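Local atomic coordinates of aromatic amino acid beta-eliminating lyase/threonine aldolase (Exiguobacterium sibiricum, PDB entry 3LWS), a protein that is probably a pyridoxal-phosphate-dependent enzyme of the beta-eliminating lyase family, present as two copies and carrying a covalently bound cofactor. Residues G25-A30 and I244-Y249; S17-R22 and V333-G338; A78-S83 and E109-E114; N88-Y93 and P134-L139. One frame throughout, in Å; residues are numbered along the deposited sequence.

Contact 1 (G25-A30 and I244-Y249); sequences GVLKTA and IVSADY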
loop_
_atom_site.group_PDB
_atom_site.type_symbol
_atom_site.label_atom_id
_atom_site.label_comp_id
_atom_site.label_asym_id
_atom_site.label_seq_id
_atom_site.Cartn_x
_atom_site.Cartn_y
_atom_site.Cartn_z
ATOM N N GLY A 25 16.338 9.677 1.944
ATOM C CA GLY A 25 17.594 8.960 2.158
ATOM C C GLY A 25 17.454 7.562 2.754
ATOM O O GLY A 25 18.263 6.682 2.450
ATOM N N VAL A 26 16.457 7.363 3.623
ATOM C CA VAL A 26 16.176 6.017 4.191
ATOM C C VAL A 26 15.959 4.987 3.061
ATOM O O VAL A 26 16.510 3.904 3.093
ATOM C CB VAL A 26 14.977 6.054 5.173
ATOM C CG1 VAL A 26 14.541 4.632 5.604
ATOM C CG2 VAL A 26 15.315 6.909 6.428
ATOM N N LEU A 27 15.182 5.353 2.041
ATOM C CA LEU A 27 14.961 4.452 0.879
ATOM C C LEU A 27 16.218 4.410 0.036
ATOM O O LEU A 27 16.718 3.335 -0.219
ATOM C CB LEU A 27 13.739 4.849 0.027
ATOM C CG LEU A 27 13.249 3.934 -1.128
ATOM C CD1 LEU A 27 12.704 2.580 -0.678
ATOM C CD2 LEU A 27 12.170 4.657 -1.933
ATOM N N LYS A 28 16.796 5.573 -0.305
ATOM C CA LYS A 28 18.000 5.565 -1.139
ATOM C C LYS A 28 19.123 4.737 -0.522
ATOM O O LYS A 28 19.747 3.964 -1.212
ATOM C CB LYS A 28 18.454 6.966 -1.547
ATOM C CG LYS A 28 17.444 7.660 -2.480
ATOM C CD LYS A 28 17.910 9.014 -2.974
ATOM C CE LYS A 28 19.094 8.920 -3.896
ATOM N NZ LYS A 28 19.261 10.096 -4.751
ATOM N N THR A 29 19.315 4.827 0.775
ATOM C CA THR A 29 20.328 4.022 1.412
ATOM C C THR A 29 20.045 2.517 1.264
ATOM O O THR A 29 20.952 1.765 0.951
ATOM C CB THR A 29 20.504 4.342 2.871
ATOM O OG1 THR A 29 20.905 5.700 3.008
ATOM C CG2 THR A 29 21.579 3.430 3.487
ATOM N N ALA A 30 18.808 2.081 1.492
ATOM C CA ALA A 30 18.461 0.643 1.333
ATOM C C ALA A 30 18.732 0.120 -0.099
ATOM O O ALA A 30 19.043 -1.046 -0.322
ATOM C CB ALA A 30 16.961 0.417 1.706
ATOM N N ILE A 244 9.770 -3.936 0.471
ATOM C CA ILE A 244 10.371 -5.220 0.888
ATOM C C ILE A 244 11.893 -5.174 0.963
ATOM O O ILE A 244 12.490 -5.694 1.902
ATOM C CB ILE A 244 9.925 -6.398 -0.019
ATOM C CG1 ILE A 244 8.416 -6.606 0.075
ATOM C CG2 ILE A 244 10.568 -7.716 0.395
ATOM C CD1 ILE A 244 7.903 -7.483 -1.003
ATOM N N VAL A 245 12.516 -4.554 -0.019
ATOM C CA VAL A 245 13.975 -4.441 -0.074
ATOM C C VAL A 245 14.447 -3.589 1.119
ATOM O O VAL A 245 15.393 -3.956 1.847
ATOM C CB VAL A 245 14.393 -3.730 -1.368
ATOM C CG1 VAL A 245 15.859 -3.323 -1.321
ATOM C CG2 VAL A 245 14.023 -4.576 -2.649
ATOM N N SER A 246 13.780 -2.445 1.306
ATOM C CA SER A 246 14.101 -1.561 2.430
ATOM C C SER A 246 13.868 -2.261 3.760
ATOM O O SER A 246 14.757 -2.238 4.613
ATOM C CB SER A 246 13.382 -0.222 2.340
ATOM O OG SER A 246 11.970 -0.351 2.180
ATOM N N ALA A 247 12.722 -2.948 3.906
ATOM C CA ALA A 247 12.392 -3.722 5.115
ATOM C C ALA A 247 13.473 -4.716 5.487
ATOM O O ALA A 247 13.954 -4.753 6.630
ATOM C CB ALA A 247 11.051 -4.472 4.902
ATOM N N ASP A 248 13.887 -5.513 4.507
ATOM C CA ASP A 248 14.942 -6.501 4.713
ATOM C C ASP A 248 16.287 -5.868 5.061
ATOM O O ASP A 248 16.968 -6.360 5.950
ATOM C CB ASP A 248 15.114 -7.364 3.448
ATOM C CG ASP A 248 15.560 -8.785 3.761
ATOM O OD1 ASP A 248 15.555 -9.191 4.929
ATOM O OD2 ASP A 248 15.876 -9.500 2.826
ATOM N N TYR A 249 16.653 -4.792 4.356
ATOM C CA TYR A 249 17.870 -4.029 4.655
ATOM C C TYR A 249 17.915 -3.509 6.078
ATOM O O TYR A 249 18.965 -3.620 6.725
ATOM C CB TYR A 249 18.039 -2.826 3.717
ATOM C CG TYR A 249 19.275 -1.985 3.991
ATOM C CD1 TYR A 249 20.457 -2.199 3.296
ATOM C CD2 TYR A 249 19.254 -0.946 4.915
ATOM C CE1 TYR A 249 21.606 -1.444 3.566
ATOM C CE2 TYR A 249 20.415 -0.172 5.176
ATOM C CZ TYR A 249 21.569 -0.440 4.482
ATOM O OH TYR A 249 22.687 0.314 4.710
#

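Contact 2 (S17-R22 and V333-G338); sequences SGHGKR and VGDAYG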
loop_
_atom_site.group_PDB
_atom_site.type_symbol
_atom_site.label_atom_id
_atom_site.label_comp_id
_atom_site.label_asym_id
_atom_site.label_seq_id
_atom_site.Cartn_x
_atom_site.Cartn_y
_atom_site.Cartn_z
ATOM N N SER A 17 15.553 9.921 21.165
ATOM C CA SER A 17 14.599 8.958 20.643
ATOM C C SER A 17 14.745 8.853 19.166
ATOM O O SER A 17 15.229 9.768 18.509
ATOM C CB SER A 17 13.165 9.354 20.953
ATOM O OG SER A 17 12.837 10.574 20.296
ATOM N N GLY A 18 14.311 7.716 18.648
ATOM C CA GLY A 18 14.308 7.482 17.212
ATOM C C GLY A 18 15.618 7.139 16.550
ATOM O O GLY A 18 16.655 6.879 17.195
ATOM N N HIS A 19 15.546 7.155 15.234
ATOM C CA HIS A 19 16.618 6.716 14.400
ATOM C C HIS A 19 17.263 7.829 13.612
ATOM O O HIS A 19 18.224 7.572 12.900
ATOM C CB HIS A 19 16.089 5.675 13.420
ATOM C CG HIS A 19 15.908 4.331 14.028
ATOM N ND1 HIS A 19 16.900 3.705 14.745
ATOM C CD2 HIS A 19 14.861 3.477 14.004
ATOM C CE1 HIS A 19 16.458 2.532 15.166
ATOM N NE2 HIS A 19 15.221 2.373 14.738
ATOM N N GLY A 20 16.727 9.046 13.725
ATOM C CA GLY A 20 17.059 10.114 12.798
ATOM C C GLY A 20 15.858 10.527 11.977
ATOM O O GLY A 20 14.753 10.006 12.150
ATOM N N LYS A 21 16.064 11.491 11.098
ATOM C CA LYS A 21 14.973 12.039 10.315
ATOM C C LYS A 21 14.412 11.009 9.362
ATOM O O LYS A 21 15.150 10.178 8.774
ATOM C CB LYS A 21 15.416 13.275 9.522
ATOM C CG LYS A 21 15.343 14.589 10.301
ATOM C CD LYS A 21 16.653 15.024 10.922
ATOM C CE LYS A 21 16.544 16.443 11.483
ATOM N NZ LYS A 21 15.435 16.614 12.448
ATOM N N ARG A 22 13.107 11.083 9.206
ATOM C CA ARG A 22 12.354 10.200 8.328
ATOM C C ARG A 22 12.360 10.837 6.947
ATOM O O ARG A 22 11.478 11.634 6.602
ATOM C CB ARG A 22 10.912 10.044 8.868
ATOM C CG ARG A 22 10.014 9.140 8.045
ATOM C CD ARG A 22 8.593 9.017 8.598
ATOM N NE ARG A 22 8.612 8.697 10.017
ATOM C CZ ARG A 22 8.883 7.505 10.529
ATOM N NH1 ARG A 22 9.157 6.456 9.751
ATOM N NH2 ARG A 22 8.876 7.362 11.850
ATOM N N VAL A 333 13.864 4.158 21.912
ATOM C CA VAL A 333 15.312 4.316 21.632
ATOM C C VAL A 333 15.721 3.543 20.363
ATOM O O VAL A 333 15.341 2.353 20.150
ATOM C CB VAL A 333 16.201 3.933 22.876
ATOM C CG1 VAL A 333 17.735 3.931 22.534
ATOM C CG2 VAL A 333 15.954 4.862 24.050
ATOM N N GLY A 334 16.531 4.220 19.541
ATOM C CA GLY A 334 17.061 3.704 18.284
ATOM C C GLY A 334 18.476 4.218 18.048
ATOM O O GLY A 334 19.191 4.525 18.999
ATOM N N ASP A 335 18.853 4.382 16.783
ATOM C CA ASP A 335 20.235 4.725 16.421
ATOM C C ASP A 335 20.628 6.135 16.859
ATOM O O ASP A 335 21.795 6.393 17.094
ATOM C CB ASP A 335 20.461 4.565 14.909
ATOM C CG ASP A 335 20.649 3.122 14.487
ATOM O OD1 ASP A 335 20.937 2.263 15.346
ATOM O OD2 ASP A 335 20.517 2.847 13.289
ATOM N N ALA A 336 19.662 7.038 17.011
ATOM C CA ALA A 336 19.975 8.414 17.338
ATOM C C ALA A 336 20.718 8.616 18.660
ATOM O O ALA A 336 21.726 9.347 18.680
ATOM C CB ALA A 336 18.736 9.286 17.264
ATOM N N TYR A 337 20.254 7.961 19.730
ATOM C CA TYR A 337 20.862 8.082 21.038
ATOM C C TYR A 337 22.348 7.732 21.019
ATOM O O TYR A 337 23.156 8.445 21.594
ATOM C CB TYR A 337 20.188 7.191 22.074
ATOM C CG TYR A 337 20.710 7.387 23.488
ATOM C CD1 TYR A 337 20.447 8.555 24.175
ATOM C CD2 TYR A 337 21.460 6.406 24.127
ATOM C CE1 TYR A 337 20.909 8.751 25.455
ATOM C CE2 TYR A 337 21.914 6.579 25.411
ATOM C CZ TYR A 337 21.632 7.765 26.068
ATOM O OH TYR A 337 22.057 8.014 27.336
ATOM N N GLY A 338 22.688 6.625 20.374
ATOM C CA GLY A 338 24.084 6.160 20.317
ATOM C C GLY A 338 25.029 7.070 19.553
ATOM O O GLY A 338 26.229 6.879 19.592
HETATM O O HOH W 1 17.485 6.891 19.673
#

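Contact 3 (A78-S83 and E109-E114); sequences ALRIWS and ELHPIE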
loop_
_atom_site.group_PDB
_atom_site.type_symbol
_atom_site.label_atom_id
_atom_site.label_comp_id
_atom_site.label_asym_id
_atom_site.label_seq_id
_atom_site.Cartn_x
_atom_site.Cartn_y
_atom_site.Cartn_z
ATOM N N ALA A 78 -6.331 -10.883 9.544
ATOM C CA ALA A 78 -6.079 -12.029 10.449
ATOM C C ALA A 78 -7.342 -12.356 11.244
ATOM O O ALA A 78 -7.800 -13.515 11.262
ATOM C CB ALA A 78 -4.930 -11.742 11.411
ATOM N N LEU A 79 -7.890 -11.322 11.880
ATOM C CA LEU A 79 -9.071 -11.473 12.754
ATOM C C LEU A 79 -10.281 -12.012 11.978
ATOM O O LEU A 79 -10.975 -12.941 12.441
ATOM C CB LEU A 79 -9.418 -10.159 13.469
ATOM C CG LEU A 79 -8.455 -9.653 14.561
ATOM C CD1 LEU A 79 -9.039 -8.509 15.321
ATOM C CD2 LEU A 79 -8.131 -10.709 15.518
ATOM N N ARG A 80 -10.495 -11.463 10.776
ATOM C CA ARG A 80 -11.558 -11.938 9.889
ATOM C C ARG A 80 -11.389 -13.411 9.514
ATOM O O ARG A 80 -12.371 -14.166 9.521
ATOM C CB ARG A 80 -11.645 -11.070 8.638
ATOM C CG ARG A 80 -12.703 -11.503 7.576
ATOM C CD ARG A 80 -14.096 -11.673 8.170
ATOM N NE ARG A 80 -15.008 -12.251 7.198
ATOM C CZ ARG A 80 -15.749 -11.544 6.349
ATOM N NH1 ARG A 80 -15.686 -10.223 6.314
ATOM N NH2 ARG A 80 -16.540 -12.176 5.493
ATOM N N ILE A 81 -10.167 -13.823 9.194
ATOM C CA ILE A 81 -9.933 -15.226 8.840
ATOM C C ILE A 81 -10.303 -16.111 10.020
ATOM O O ILE A 81 -11.102 -17.011 9.868
ATOM C CB ILE A 81 -8.524 -15.490 8.364
ATOM C CG1 ILE A 81 -8.293 -14.719 7.059
ATOM C CG2 ILE A 81 -8.284 -17.023 8.106
ATOM C CD1 ILE A 81 -6.825 -14.384 6.784
ATOM N N TRP A 82 -9.780 -15.817 11.196
ATOM C CA TRP A 82 -10.128 -16.588 12.383
ATOM C C TRP A 82 -11.616 -16.509 12.736
ATOM O O TRP A 82 -12.192 -17.508 13.096
ATOM C CB TRP A 82 -9.294 -16.215 13.608
ATOM C CG TRP A 82 -7.788 -16.413 13.456
ATOM C CD1 TRP A 82 -6.826 -15.486 13.758
ATOM C CD2 TRP A 82 -7.077 -17.587 12.989
ATOM N NE1 TRP A 82 -5.581 -16.001 13.517
ATOM C CE2 TRP A 82 -5.700 -17.294 13.068
ATOM C CE3 TRP A 82 -7.466 -18.869 12.552
ATOM C CZ2 TRP A 82 -4.713 -18.208 12.662
ATOM C CZ3 TRP A 82 -6.487 -19.773 12.175
ATOM C CH2 TRP A 82 -5.127 -19.433 12.222
ATOM N N SER A 83 -12.234 -15.347 12.604
ATOM C CA SER A 83 -13.659 -15.225 12.830
ATOM C C SER A 83 -14.410 -16.189 11.892
ATOM O O SER A 83 -15.265 -16.946 12.344
ATOM C CB SER A 83 -14.128 -13.794 12.587
ATOM O OG SER A 83 -15.531 -13.694 12.612
ATOM N N GLU A 109 -16.071 -1.547 10.500
ATOM C CA GLU A 109 -16.745 -0.957 9.351
ATOM C C GLU A 109 -16.632 -1.910 8.197
ATOM O O GLU A 109 -17.521 -1.949 7.386
ATOM C CB GLU A 109 -16.121 0.392 8.977
ATOM C CG GLU A 109 -16.354 1.489 10.018
ATOM C CD GLU A 109 -17.764 2.127 9.969
ATOM O OE1 GLU A 109 -18.437 2.098 8.922
ATOM O OE2 GLU A 109 -18.199 2.673 10.997
ATOM N N LEU A 110 -15.546 -2.695 8.142
ATOM C CA LEU A 110 -15.265 -3.564 6.995
ATOM C C LEU A 110 -15.647 -5.037 7.164
ATOM O O LEU A 110 -15.698 -5.777 6.179
ATOM C CB LEU A 110 -13.784 -3.427 6.603
ATOM C CG LEU A 110 -13.440 -2.086 5.938
ATOM C CD1 LEU A 110 -11.967 -2.000 5.830
ATOM C CD2 LEU A 110 -14.148 -1.929 4.544
ATOM N N HIS A 111 -15.938 -5.452 8.391
ATOM C CA HIS A 111 -16.329 -6.818 8.692
ATOM C C HIS A 111 -17.416 -6.825 9.770
ATOM O O HIS A 111 -17.455 -5.932 10.625
ATOM C CB HIS A 111 -15.113 -7.620 9.177
ATOM C CG HIS A 111 -13.928 -7.476 8.290
ATOM N ND1 HIS A 111 -13.715 -8.289 7.195
ATOM C CD2 HIS A 111 -12.924 -6.571 8.296
ATOM C CE1 HIS A 111 -12.620 -7.900 6.576
ATOM N NE2 HIS A 111 -12.127 -6.852 7.218
ATOM N N PRO A 112 -18.323 -7.829 9.735
ATOM C CA PRO A 112 -19.372 -7.869 10.747
ATOM C C PRO A 112 -18.774 -8.451 12.029
ATOM O O PRO A 112 -19.085 -9.565 12.415
ATOM C CB PRO A 112 -20.438 -8.779 10.101
ATOM C CG PRO A 112 -19.694 -9.670 9.215
ATOM C CD PRO A 112 -18.527 -8.848 8.695
ATOM N N ILE A 113 -17.875 -7.694 12.655
ATOM C CA ILE A 113 -17.140 -8.179 13.801
ATOM C C ILE A 113 -17.266 -7.218 15.003
ATOM O O ILE A 113 -17.235 -5.971 14.865
ATOM C CB ILE A 113 -15.667 -8.508 13.452
ATOM C CG1 ILE A 113 -15.588 -9.676 12.456
ATOM C CG2 ILE A 113 -14.888 -8.844 14.726
ATOM C CD1 ILE A 113 -14.225 -9.981 11.940
ATOM N N GLU A 114 -17.479 -7.820 16.171
ATOM C CA GLU A 114 -17.650 -7.061 17.418
ATOM C C GLU A 114 -16.464 -7.346 18.309
ATOM O O GLU A 114 -15.843 -8.381 18.190
ATOM C CB GLU A 114 -18.966 -7.452 18.110
ATOM C CG GLU A 114 -20.173 -7.053 17.261
ATOM C CD GLU A 114 -21.536 -7.372 17.896
ATOM O OE1 GLU A 114 -21.620 -8.206 18.842
ATOM O OE2 GLU A 114 -22.533 -6.757 17.431
HETATM O O HOH W 2 -17.165 -7.902 5.245
#

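Contact 4 (N88-Y93 and P134-L139); sequences NRTVAY and PDIACL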
loop_
_atom_site.group_PDB
_atom_site.type_symbol
_atom_site.label_atom_id
_atom_site.label_comp_id
_atom_site.label_asym_id
_atom_site.label_seq_id
_atom_site.Cartn_x
_atom_site.Cartn_y
_atom_site.Cartn_z
ATOM N N ASN A 88 -17.496 -17.361 14.630
ATOM C CA ASN A 88 -17.712 -16.505 15.773
ATOM C C ASN A 88 -17.289 -15.095 15.364
ATOM O O ASN A 88 -16.141 -14.868 14.950
ATOM C CB ASN A 88 -16.931 -17.030 16.993
ATOM C CG ASN A 88 -17.259 -16.284 18.286
ATOM O OD1 ASN A 88 -17.241 -15.056 18.341
ATOM N ND2 ASN A 88 -17.515 -17.039 19.352
ATOM N N ARG A 89 -18.235 -14.175 15.445
ATOM C CA ARG A 89 -18.013 -12.789 15.039
ATOM C C ARG A 89 -17.528 -11.865 16.157
ATOM O O ARG A 89 -17.633 -10.657 16.028
ATOM C CB ARG A 89 -19.276 -12.234 14.422
ATOM C CG ARG A 89 -19.620 -12.959 13.121
ATOM C CD ARG A 89 -20.829 -12.407 12.490
ATOM N NE ARG A 89 -20.867 -12.788 11.092
ATOM C CZ ARG A 89 -21.639 -12.213 10.189
ATOM N NH1 ARG A 89 -22.471 -11.259 10.551
ATOM N NH2 ARG A 89 -21.595 -12.600 8.925
ATOM N N THR A 90 -17.000 -12.413 17.236
ATOM C CA THR A 90 -16.524 -11.581 18.341
ATOM C C THR A 90 -15.038 -11.834 18.576
ATOM O O THR A 90 -14.598 -12.975 18.606
ATOM C CB THR A 90 -17.329 -11.826 19.642
ATOM O OG1 THR A 90 -18.698 -11.463 19.421
ATOM C CG2 THR A 90 -16.759 -10.997 20.808
ATOM N N VAL A 91 -14.277 -10.755 18.740
ATOM C CA VAL A 91 -12.851 -10.832 19.055
ATOM C C VAL A 91 -12.613 -10.036 20.345
ATOM O O VAL A 91 -13.414 -9.171 20.704
ATOM C CB VAL A 91 -11.984 -10.314 17.884
ATOM C CG1 VAL A 91 -12.285 -11.106 16.588
ATOM C CG2 VAL A 91 -12.179 -8.825 17.683
ATOM N N ALA A 92 -11.558 -10.360 21.064
ATOM C CA ALA A 92 -11.219 -9.633 22.251
ATOM C C ALA A 92 -9.756 -9.138 22.243
ATOM O O ALA A 92 -8.825 -9.785 21.708
ATOM C CB ALA A 92 -11.529 -10.473 23.502
ATOM N N TYR A 93 -9.569 -7.975 22.842
ATOM C CA TYR A 93 -8.260 -7.367 22.984
ATOM C C TYR A 93 -8.291 -6.226 24.011
ATOM O O TYR A 93 -9.347 -5.925 24.581
ATOM C CB TYR A 93 -7.718 -6.880 21.619
ATOM C CG TYR A 93 -8.641 -6.055 20.733
ATOM C CD1 TYR A 93 -9.291 -4.948 21.216
ATOM C CD2 TYR A 93 -8.795 -6.361 19.384
ATOM C CE1 TYR A 93 -10.128 -4.166 20.399
ATOM C CE2 TYR A 93 -9.598 -5.548 18.548
ATOM C CZ TYR A 93 -10.265 -4.462 19.098
ATOM O OH TYR A 93 -11.062 -3.659 18.349
ATOM N N PRO A 134 -16.097 -15.216 27.278
ATOM C CA PRO A 134 -16.984 -16.193 26.675
ATOM C C PRO A 134 -16.364 -16.732 25.375
ATOM O O PRO A 134 -15.209 -16.401 25.048
ATOM C CB PRO A 134 -18.231 -15.369 26.375
ATOM C CG PRO A 134 -17.699 -14.048 25.983
ATOM C CD PRO A 134 -16.537 -13.839 26.941
ATOM N N ASP A 135 -17.110 -17.603 24.694
ATOM C CA ASP A 135 -16.699 -18.184 23.409
ATOM C C ASP A 135 -16.506 -17.033 22.419
ATOM O O ASP A 135 -17.447 -16.291 22.104
ATOM C CB ASP A 135 -17.738 -19.192 22.866
ATOM C CG ASP A 135 -17.604 -20.606 23.471
ATOM O OD1 ASP A 135 -16.552 -20.956 24.059
ATOM O OD2 ASP A 135 -18.556 -21.404 23.316
ATOM N N ILE A 136 -15.266 -16.855 21.990
ATOM C CA ILE A 136 -14.905 -15.837 20.976
ATOM C C ILE A 136 -14.046 -16.495 19.899
ATOM O O ILE A 136 -13.529 -17.576 20.115
ATOM C CB ILE A 136 -14.157 -14.622 21.631
ATOM C CG1 ILE A 136 -12.849 -15.067 22.282
ATOM C CG2 ILE A 136 -15.036 -13.958 22.670
ATOM C CD1 ILE A 136 -11.920 -13.940 22.705
ATOM N N ALA A 137 -13.906 -15.844 18.747
ATOM C CA ALA A 137 -13.015 -16.308 17.659
ATOM C C ALA A 137 -11.531 -16.139 17.979
ATOM O O ALA A 137 -10.730 -17.057 17.775
ATOM C CB ALA A 137 -13.328 -15.564 16.353
ATOM N N CYS A 138 -11.158 -14.946 18.460
ATOM C CA CYS A 138 -9.744 -14.583 18.584
ATOM C C CYS A 138 -9.450 -13.656 19.758
ATOM O O CYS A 138 -10.197 -12.701 19.956
ATOM C CB CYS A 138 -9.309 -13.878 17.330
ATOM S SG CYS A 138 -7.529 -13.600 17.263
ATOM N N LEU A 139 -8.420 -13.979 20.549
ATOM C CA LEU A 139 -7.809 -13.030 21.495
ATOM C C LEU A 139 -6.544 -12.471 20.797
ATOM O O LEU A 139 -5.736 -13.249 20.278
ATOM C CB LEU A 139 -7.432 -13.706 22.793
ATOM C CG LEU A 139 -6.626 -12.940 23.854
ATOM C CD1 LEU A 139 -7.382 -11.708 24.339
ATOM C CD2 LEU A 139 -6.302 -13.843 25.002
#

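Contact 1 (G25-A30 and I244-Y249)
Ala30 of helix 24-31 sits against Ser246 and Tyr249 of helix 241-254, in a nearly perpendicular helix-helix packing. The short segments cross at 82°, and their axes come within 9.2 Å. In the tight part Ala30 CB lies 3.6 Å from Ser246 CA, and the CA atoms of Ala30 and Ser246 are 5.0 Å apart. Ser246 OG makes no bond across. It turns back to its own helix, to Pro242 O and Tyr243 O. Leu27 joins more loosely, with CD1 4.2 Å from Ser246 OG. Tyr249 supplies the other half of the tight part. Its CG is anti to the backbone N (chi1 179°), which lays one ring face against the backbone of Thr29 and Ala30. Ala30 CA stands 4.0 Å from the ring centroid and 16° off its normal, a CH-pi contact. Thr29 O lies over the same face, toward the rim. The loose side is at Thr29, which is exposed. Its OG1 bonds back to Gly25 O, which also accepts Thr29 N from the opposite face of its plane. The hydroxyl end of the tyrosine meets a methyl, with Thr29 CG2 3.5 Å from Tyr249 OH.

Contact 2 (S17-R22 and V333-G338)
Ser17, Gly18 and His19 run beside Val333, Gly334 and Asp335 in the same chain direction, with the CA atoms of Gly18 and Gly334 4.8 Å apart. This is a loop-loop contact. It joins the N-terminal part of the chain to the loop between strand 326-332 and helix 342-355. Gly18 O is gripped twice. It accepts Ala336 N at 3.0 Å, with the donor tilted a little from the carbonyl plane. It also accepts a hydrogen bond from water 1. That water takes Gly334 N and Tyr337 N as donors, so one molecule ties the two loops together. The methyl of Ala336 packs beside these bonds, with CB 3.2 Å from Gly18 O.

His19 is the main side chain. Its CG is anti to the carbonyl carbon (chi1 -78°), which helps bring ND1 to Asp335 N. ND1 accepts this N-H at 2.9 Å. The bond is nearly straight, 169° at the hydrogen, but the donor sits 27° out of the ring plane. Gly334 has no side chain, which leaves room for the ring. His19 NE2 bonds Gly207 O, the residue after Lys206, which carries the cofactor. Two bonds therefore fix the rotation of the imidazole. The carboxylate of Asp335 is held separately by Arg254, Arg257 and the hydroxyl of Tyr261. The ring also packs closely on the second loop, with His19 CE1 3.4 Å from Gly334 CA.

Contact 3 (A78-S83 and E109-E114)
Arg80 bends round the ring of His111 and meets it twice, once over a face and once at the edge. CB lies over one face, 4.1 Å from the ring centroid, as a CH-pi contact. The chain leaves the helix with CG anti to the backbone N and then folds at chi2 (53°). This carries the guanidinium round to the ring edge. There Arg80 NH1 donates to His111 ND1 at 2.9 Å and lies in the ring plane. The bond is bent, 148° at the hydrogen, and ND1 is tilted somewhat out of the guanidinium plane. The two planes stand 87° apart, so the groups do not stack. The same NH1 donates to water 2 at 3.0 Å, and the water donates to Leu110 O. Arg80 NE forms a salt bridge with Asp84, and His111 NE2 is hydrogen-bonded to Tyr233 OH. Both flat groups thus have polar partners beyond each other.

Nearer the helix backbone the contact is apolar. Ile113 CD1 lies 3.9 Å from Arg80 CA and 3.9 Å from Ser83 CB. The chain reaches it through an inverse gamma turn centred on Pro112.

The segment 109-114 links helix 106-110 to strand 114-117, an outermost strand of the large sheet within this chain, and packs on helix 71-86. Helix 220-232 borders the same place, with Trp229 on Arg80. Leu110 of the second subunit packs on His111.

Contact 4 (N88-Y93 and P134-L139)
The side-chain amide of Asn88 reaches across to the backbone of Asp135 and Ile136, at the start of a parallel strand pair. The pair belongs to the large mixed sheet of the pyridoxal-phosphate enzyme fold. Asn88 ND2 donates to Asp135 O at 2.9 Å. The acceptor lies in the plane of the amide, but the donor stands well above the carbonyl plane, 64° out of it. Asn88 OD1 accepts Thr90 N in its own carbonyl plane, which makes an Asx turn. The amide is therefore held at both ends. Its CG is anti to the backbone N (chi1 -172°), which directs it to the second segment.

The strands divide their side chains between two sheet faces. Val91 and Cys138 are on one, Ala92 and Leu139 on the other. Leu79 of helix 71-86 packs on the Val91 and Cys138 face. Ile136 comes in before the second strand begins. Its CD1 touches Ala92 CB at 3.6 Å, and its CG2 meets Thr90 CG2 at 3.9 Å, the two side chains crossing at about a right angle.

Ala92 N donates to Cys138 O at 2.9 Å, a near-straight bond of 167°. One step earlier the pairing is irregular. Thr90 O takes Ala137 N at 3.0 Å, almost along the C=O axis. Cys138 N is left 4.0 Å from Thr90 O and, though buried, has no partner in the model.

In the fold
Contacts 3 and 4 are buried neighbours, with centres about 10 Å apart. They lie at the same end of the large sheet, near its outermost strand 114-117: helix 71-86 leads into strand 90-93, and Ser83 OG probably bonds Asn88 O. Contact 4 relies on backbone bonds and one asparagine side-chain bond, contact 3 on an arginine-histidine pair and an isoleucine. Contacts 1 and 2 are partly buried and lie across the chain's centre from contact 4. They touch where Val26 packs on Lys21. Contact 1 is packing alone, with no hydrogen bond across, whereas contact 2 is mostly polar and uses a water. Contacts 1, 2 and 3 have residues at the second subunit; contact 4 does not.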